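Diaminopimelate decarboxylase (PDB 2P3E) probably decarboxylates meso-diaminopimelate to L-lysine, the last step of lysine biosynthesis by the diaminopimelate pathway, with pyridoxal 5'-phosphate as cofactor. Local coordinates at residues B[23-28]-B[288-293]; B[392-397]-B[401-406]. All coordinates share one frame; numbering follows the deposited sequence.

Contact 1 (B[23-28]-B[288-293]); sequences VSLKEL and AGILIT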
loop_
_atom_site.group_PDB
_atom_site.type_symbol
_atom_site.label_atom_id
_atom_site.label_comp_id
_atom_site.label_asym_id
_atom_site.label_seq_id
_atom_site.Cartn_x
_atom_site.Cartn_y
_atom_site.Cartn_z
ATOM N N VAL B 23 25.839 -7.185 14.870
ATOM C CA VAL B 23 24.776 -6.785 15.791
ATOM C C VAL B 23 23.672 -7.845 15.803
ATOM O O VAL B 23 23.173 -8.252 14.752
ATOM C CB VAL B 23 24.181 -5.379 15.463
ATOM C CG1 VAL B 23 23.117 -4.984 16.495
ATOM C CG2 VAL B 23 25.271 -4.321 15.417
ATOM N N SER B 24 23.309 -8.292 17.001
ATOM C CA SER B 24 22.315 -9.347 17.185
ATOM C C SER B 24 20.941 -8.806 16.779
ATOM O O SER B 24 20.535 -7.753 17.245
ATOM C CB SER B 24 22.291 -9.756 18.663
ATOM O OG SER B 24 21.096 -10.411 18.993
ATOM N N LEU B 25 20.237 -9.535 15.917
ATOM C CA LEU B 25 18.869 -9.179 15.556
ATOM C C LEU B 25 17.905 -9.307 16.720
ATOM O O LEU B 25 16.958 -8.539 16.831
ATOM C CB LEU B 25 18.388 -9.998 14.344
ATOM C CG LEU B 25 19.088 -9.417 13.099
ATOM C CD1 LEU B 25 18.969 -10.354 11.982
ATOM C CD2 LEU B 25 18.560 -8.010 12.702
ATOM N N LYS B 26 18.144 -10.276 17.600
ATOM C CA LYS B 26 17.307 -10.388 18.797
ATOM C C LYS B 26 17.432 -9.163 19.710
ATOM O O LYS B 26 16.426 -8.645 20.198
ATOM C CB LYS B 26 17.581 -11.689 19.561
ATOM C CG LYS B 26 16.673 -11.868 20.773
ATOM C CD LYS B 26 16.808 -13.272 21.347
ATOM C CE LYS B 26 15.808 -13.498 22.460
ATOM N NZ LYS B 26 16.124 -14.766 23.212
ATOM N N GLU B 27 18.656 -8.684 19.929
ATOM C CA GLU B 27 18.829 -7.459 20.704
ATOM C C GLU B 27 18.156 -6.247 20.049
ATOM O O GLU B 27 17.510 -5.457 20.724
ATOM C CB GLU B 27 20.300 -7.144 20.977
ATOM C CG GLU B 27 20.488 -6.038 22.066
ATOM C CD GLU B 27 19.993 -6.456 23.482
ATOM O OE1 GLU B 27 20.283 -7.588 23.949
ATOM O OE2 GLU B 27 19.307 -5.644 24.134
ATOM N N LEU B 28 18.325 -6.102 18.739
ATOM C CA LEU B 28 17.664 -5.007 18.025
ATOM C C LEU B 28 16.142 -5.070 18.173
ATOM O O LEU B 28 15.506 -4.049 18.410
ATOM C CB LEU B 28 18.057 -4.993 16.535
ATOM C CG LEU B 28 19.493 -4.554 16.247
ATOM C CD1 LEU B 28 19.797 -4.841 14.803
ATOM C CD2 LEU B 28 19.691 -3.066 16.563
ATOM N N ALA B 288 20.051 -5.447 1.174
ATOM C CA ALA B 288 20.616 -4.600 2.230
ATOM C C ALA B 288 19.717 -4.563 3.464
ATOM O O ALA B 288 20.190 -4.294 4.574
ATOM C CB ALA B 288 20.804 -3.171 1.705
ATOM N N GLY B 289 18.419 -4.801 3.257
ATOM C CA GLY B 289 17.441 -4.669 4.321
ATOM C C GLY B 289 16.756 -5.980 4.655
ATOM O O GLY B 289 16.487 -6.806 3.768
ATOM N N ILE B 290 16.479 -6.169 5.943
ATOM C CA ILE B 290 15.720 -7.324 6.395
ATOM C C ILE B 290 14.608 -6.863 7.339
ATOM O O ILE B 290 14.747 -5.837 8.028
ATOM C CB ILE B 290 16.604 -8.427 7.044
ATOM C CG1 ILE B 290 17.204 -7.973 8.361
ATOM C CG2 ILE B 290 17.732 -8.891 6.104
ATOM C CD1 ILE B 290 17.856 -9.112 9.086
ATOM N N LEU B 291 13.499 -7.589 7.343
ATOM C CA LEU B 291 12.370 -7.235 8.180
ATOM C C LEU B 291 12.275 -8.232 9.332
ATOM O O LEU B 291 12.163 -9.445 9.106
ATOM C CB LEU B 291 11.070 -7.209 7.372
ATOM C CG LEU B 291 9.740 -6.961 8.118
ATOM C CD1 LEU B 291 9.740 -5.606 8.824
ATOM C CD2 LEU B 291 8.566 -7.057 7.121
ATOM N N ILE B 292 12.322 -7.713 10.560
ATOM C CA ILE B 292 12.210 -8.549 11.758
ATOM C C ILE B 292 10.802 -8.461 12.290
ATOM O O ILE B 292 10.237 -7.364 12.427
ATOM C CB ILE B 292 13.190 -8.131 12.903
ATOM C CG1 ILE B 292 14.635 -7.977 12.384
ATOM C CG2 ILE B 292 13.110 -9.132 14.096
ATOM C CD1 ILE B 292 15.201 -9.202 11.617
ATOM N N THR B 293 10.237 -9.626 12.589
ATOM C CA THR B 293 8.872 -9.695 13.068
ATOM C C THR B 293 8.769 -10.700 14.214
ATOM O O THR B 293 9.514 -11.660 14.253
ATOM C CB THR B 293 7.877 -10.026 11.901
ATOM O OG1 THR B 293 6.538 -10.036 12.393
ATOM C CG2 THR B 293 8.186 -11.380 11.232
#
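Leu-25, in the first turn of helix 25-32, packs on Ile-290 and Ile-292 of strand 289-301, where an N-terminal helix lies against the mixed beta-sheet of the non-barrel domain. The two-domain plan, a pyridoxal-binding barrel beside a beta-rich domain, is that of the class-II decarboxylases. Strand alternation puts both isoleucines on the face turned to the helix, with their terminal methyls leading. Leu-25 and Ile-290 meet tip to tip: Leu-25 CD1 lies 3.3 Å from Ile-290 CD1, closer than methyls normally come, so the exact separation is doubtful although the pairing is clear. Ile-290 reaches this place because CG1 sits between its backbone N and carbonyl carbon (chi1 68°) and the chain beyond is extended. Ile-292 comes at a slant instead, and Leu-25 CD2 is 3.7 Å from Ile-292 CD1. The same CD2 is 3.8 Å from Ile-290 CD1, while Leu-25 CD1 stands 4.0 Å from Ile-292 CD1, so each branch of the leucine touches both isoleucine ends. Leu-18, Ile-20 and Val-38 also touch Leu-25, and Tyr-368 and Ala-370 pack on Ile-292. Replacing Leu-25 by an alanine removes both branches and would probably leave the two isoleucine CD1 methyls without their partner from the helix, opening a gap at its start. Just before the leucine, Ser-24 N-caps the helix: Ser-24 OG accepts a nearly straight bond from Glu-27 N, 3.1 Å long with 172° at the hydrogen. Lys-26 points away from 288-293 and forms a salt bridge with Glu-332. No hydrogen bond crosses between 23-28 and 288-293. All three touching residues are buried, which implies that the direct contact depends on the fit of branched aliphatic ends, while polar groups fix the helix start beside it.

Contact 2 (B[392-397]-B[401-406]); sequences AEVLVE and VKLIRK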
loop_
_atom_site.group_PDB
_atom_site.type_symbol
_atom_site.label_atom_id
_atom_site.label_comp_id
_atom_site.label_asym_id
_atom_site.label_seq_id
_atom_site.Cartn_x
_atom_site.Cartn_y
_atom_site.Cartn_z
ATOM N N ALA B 392 9.814 0.927 12.833
ATOM C CA ALA B 392 11.089 1.645 12.988
ATOM C C ALA B 392 12.070 1.108 11.927
ATOM O O ALA B 392 11.927 -0.026 11.459
ATOM C CB ALA B 392 11.667 1.441 14.392
ATOM N N GLU B 393 13.037 1.946 11.556
ATOM C CA GLU B 393 14.129 1.541 10.686
ATOM C C GLU B 393 15.487 1.822 11.368
ATOM O O GLU B 393 15.723 2.908 11.869
ATOM C CB GLU B 393 14.069 2.302 9.367
ATOM C CG GLU B 393 12.858 1.938 8.462
ATOM C CD GLU B 393 12.896 2.692 7.117
ATOM O OE1 GLU B 393 12.826 3.957 7.108
ATOM O OE2 GLU B 393 12.984 2.032 6.061
ATOM N N VAL B 394 16.378 0.842 11.356
ATOM C CA VAL B 394 17.706 1.006 11.968
ATOM C C VAL B 394 18.773 0.650 10.943
ATOM O O VAL B 394 18.542 -0.184 10.074
ATOM C CB VAL B 394 17.879 0.138 13.251
ATOM C CG1 VAL B 394 16.914 0.603 14.352
ATOM C CG2 VAL B 394 17.625 -1.319 12.958
ATOM N N LEU B 395 19.917 1.311 11.044
ATOM C CA LEU B 395 21.047 1.109 10.144
ATOM C C LEU B 395 22.256 0.637 10.966
ATOM O O LEU B 395 22.722 1.347 11.882
ATOM C CB LEU B 395 21.390 2.407 9.424
ATOM C CG LEU B 395 22.618 2.443 8.484
ATOM C CD1 LEU B 395 22.359 1.614 7.241
ATOM C CD2 LEU B 395 22.923 3.883 8.124
ATOM N N VAL B 396 22.735 -0.561 10.650
ATOM C CA VAL B 396 23.844 -1.168 11.368
ATOM C C VAL B 396 25.148 -0.946 10.584
ATOM O O VAL B 396 25.150 -0.981 9.351
ATOM C CB VAL B 396 23.599 -2.665 11.613
ATOM C CG1 VAL B 396 24.742 -3.258 12.409
ATOM C CG2 VAL B 396 22.312 -2.876 12.402
ATOM N N GLU B 397 26.236 -0.663 11.301
ATOM C CA GLU B 397 27.551 -0.560 10.673
ATOM C C GLU B 397 28.613 -1.023 11.671
ATOM O O GLU B 397 28.786 -0.390 12.728
ATOM C CB GLU B 397 27.838 0.876 10.244
ATOM C CG GLU B 397 29.153 1.049 9.476
ATOM C CD GLU B 397 29.325 2.452 8.925
ATOM O OE1 GLU B 397 28.408 2.969 8.240
ATOM O OE2 GLU B 397 30.379 3.048 9.157
ATOM N N VAL B 401 24.901 0.954 15.788
ATOM C CA VAL B 401 23.588 1.202 15.165
ATOM C C VAL B 401 23.163 2.656 15.208
ATOM O O VAL B 401 23.463 3.374 16.160
ATOM C CB VAL B 401 22.433 0.324 15.759
ATOM C CG1 VAL B 401 22.792 -1.121 15.745
ATOM C CG2 VAL B 401 22.064 0.754 17.192
ATOM N N LYS B 402 22.447 3.078 14.169
ATOM C CA LYS B 402 21.771 4.344 14.171
ATOM C C LYS B 402 20.280 4.124 13.912
ATOM O O LYS B 402 19.893 3.357 13.026
ATOM C CB LYS B 402 22.351 5.270 13.085
ATOM C CG LYS B 402 23.780 5.725 13.329
ATOM C CD LYS B 402 24.267 6.696 12.228
ATOM C CE LYS B 402 24.292 5.968 10.874
ATOM N NZ LYS B 402 25.287 6.484 9.837
ATOM N N LEU B 403 19.446 4.793 14.692
ATOM C CA LEU B 403 18.033 4.819 14.409
ATOM C C LEU B 403 17.816 5.776 13.239
ATOM O O LEU B 403 18.164 6.960 13.341
ATOM C CB LEU B 403 17.231 5.238 15.661
ATOM C CG LEU B 403 15.693 5.259 15.575
ATOM C CD1 LEU B 403 15.162 3.829 15.315
ATOM C CD2 LEU B 403 15.122 5.799 16.881
ATOM N N ILE B 404 17.316 5.262 12.110
ATOM C CA ILE B 404 17.150 6.113 10.912
ATOM C C ILE B 404 15.663 6.443 10.561
ATOM O O ILE B 404 15.386 7.306 9.715
ATOM C CB ILE B 404 17.955 5.573 9.683
ATOM C CG1 ILE B 404 17.511 4.146 9.317
ATOM C CG2 ILE B 404 19.465 5.618 9.964
ATOM C CD1 ILE B 404 17.886 3.728 7.909
ATOM N N ARG B 405 14.736 5.792 11.255
ATOM C CA ARG B 405 13.327 6.208 11.277
ATOM C C ARG B 405 12.685 5.734 12.570
ATOM O O ARG B 405 12.692 4.543 12.860
ATOM C CB ARG B 405 12.545 5.659 10.069
ATOM C CG ARG B 405 11.154 6.316 9.936
ATOM C CD ARG B 405 10.323 5.749 8.783
ATOM N NE ARG B 405 8.963 6.309 8.836
ATOM C CZ ARG B 405 8.525 7.327 8.098
ATOM N NH1 ARG B 405 9.313 7.917 7.207
ATOM N NH2 ARG B 405 7.264 7.726 8.221
ATOM N N LYS B 406 12.143 6.669 13.350
ATOM C CA LYS B 406 11.423 6.310 14.579
ATOM C C LYS B 406 10.157 5.553 14.192
ATOM O O LYS B 406 9.573 5.803 13.125
ATOM C CB LYS B 406 11.029 7.552 15.375
ATOM C CG LYS B 406 12.231 8.375 15.936
ATOM C CD LYS B 406 11.718 9.686 16.621
ATOM C CE LYS B 406 11.085 10.662 15.604
ATOM N NZ LYS B 406 10.920 12.076 16.122
HETATM O O HOH W 1 26.150 4.042 9.040
#
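Glu-393 and Arg-405 cross at a slant in the antiparallel hairpin 392-397/400-405. The extended glutamate brings OE1 beside the arginine stem, 3.4 Å from Arg-405 CB, while the extended arginine chain carries its guanidinium away, the two charged planes 69° apart and the charged atoms not in contact. Their polar ends are held elsewhere: Glu-393 by Tyr-39 and Asn-69, Arg-405 by Glu-408 and by the backbone of Ile-413 of the second subunit. A classic beta bulge underlies this pair. Glu-393 O accepts from Ile-404 N at 2.9 Å and from Arg-405 N at 3.1 Å, both donors lying on the same face of its carbonyl plane, so that Ile-404 and Arg-405 share one opposite residue and the register shifts by one. The extra residue, Ile-404, lays CG2 against Leu-395 CB at 3.8 Å and also packs on helix 70-78. Leu-395 and Lys-402, a hydrogen-bonded pair, run alongside each other in the same direction. The lysine's bend at chi3 (-63°) brings Lys-402 CE to 3.7 Å from Leu-395 CD2, and a water completes the link, accepting from Lys-402 NZ at 2.7 Å and donating to Glu-397 OE1 at 2.6 Å. The other face carries aliphatic pairs: Val-396 beside Val-401, pointing the same way, and Val-394 crossing Leu-403, with Val-394 CG1 3.8 Å from Leu-403 CD1. Helix 25-32 lies against that face through Leu-28 and Phe-32. The short strand segments run 146° apart, in keeping with a twisted hairpin. The faces thus differ in chemistry: the valine and Leu-403 side is aliphatic, whereas the other mixes apolar groups with charges, Lys-402 joined by water to Glu-397 and Glu-393 and Arg-405 bound beyond the hairpin, the arginine reaching the second subunit as well.

Both contacts reach the same mixed sheet, contact 1 by one segment and contact 2 by both; their centres are about 10 Å apart, and they meet through helix 25-32 and the strand before it. Leu-28 CD2 lies 3.8 Å from Val-401 CG1, and Val-23 CG1 lies 3.9 Å from the same atom. Strand 36-40 lies between strands 289-301 and 392-397 and pairs with both. Contact 1 joins segments far apart in sequence by side chains alone and is wholly buried. Contact 2 is local, bound chiefly by backbone hydrogen bonds, and runs from buried residues to the exposed Lys-402. It alone reaches the second subunit, whereas no other chain of the assembly touches contact 1.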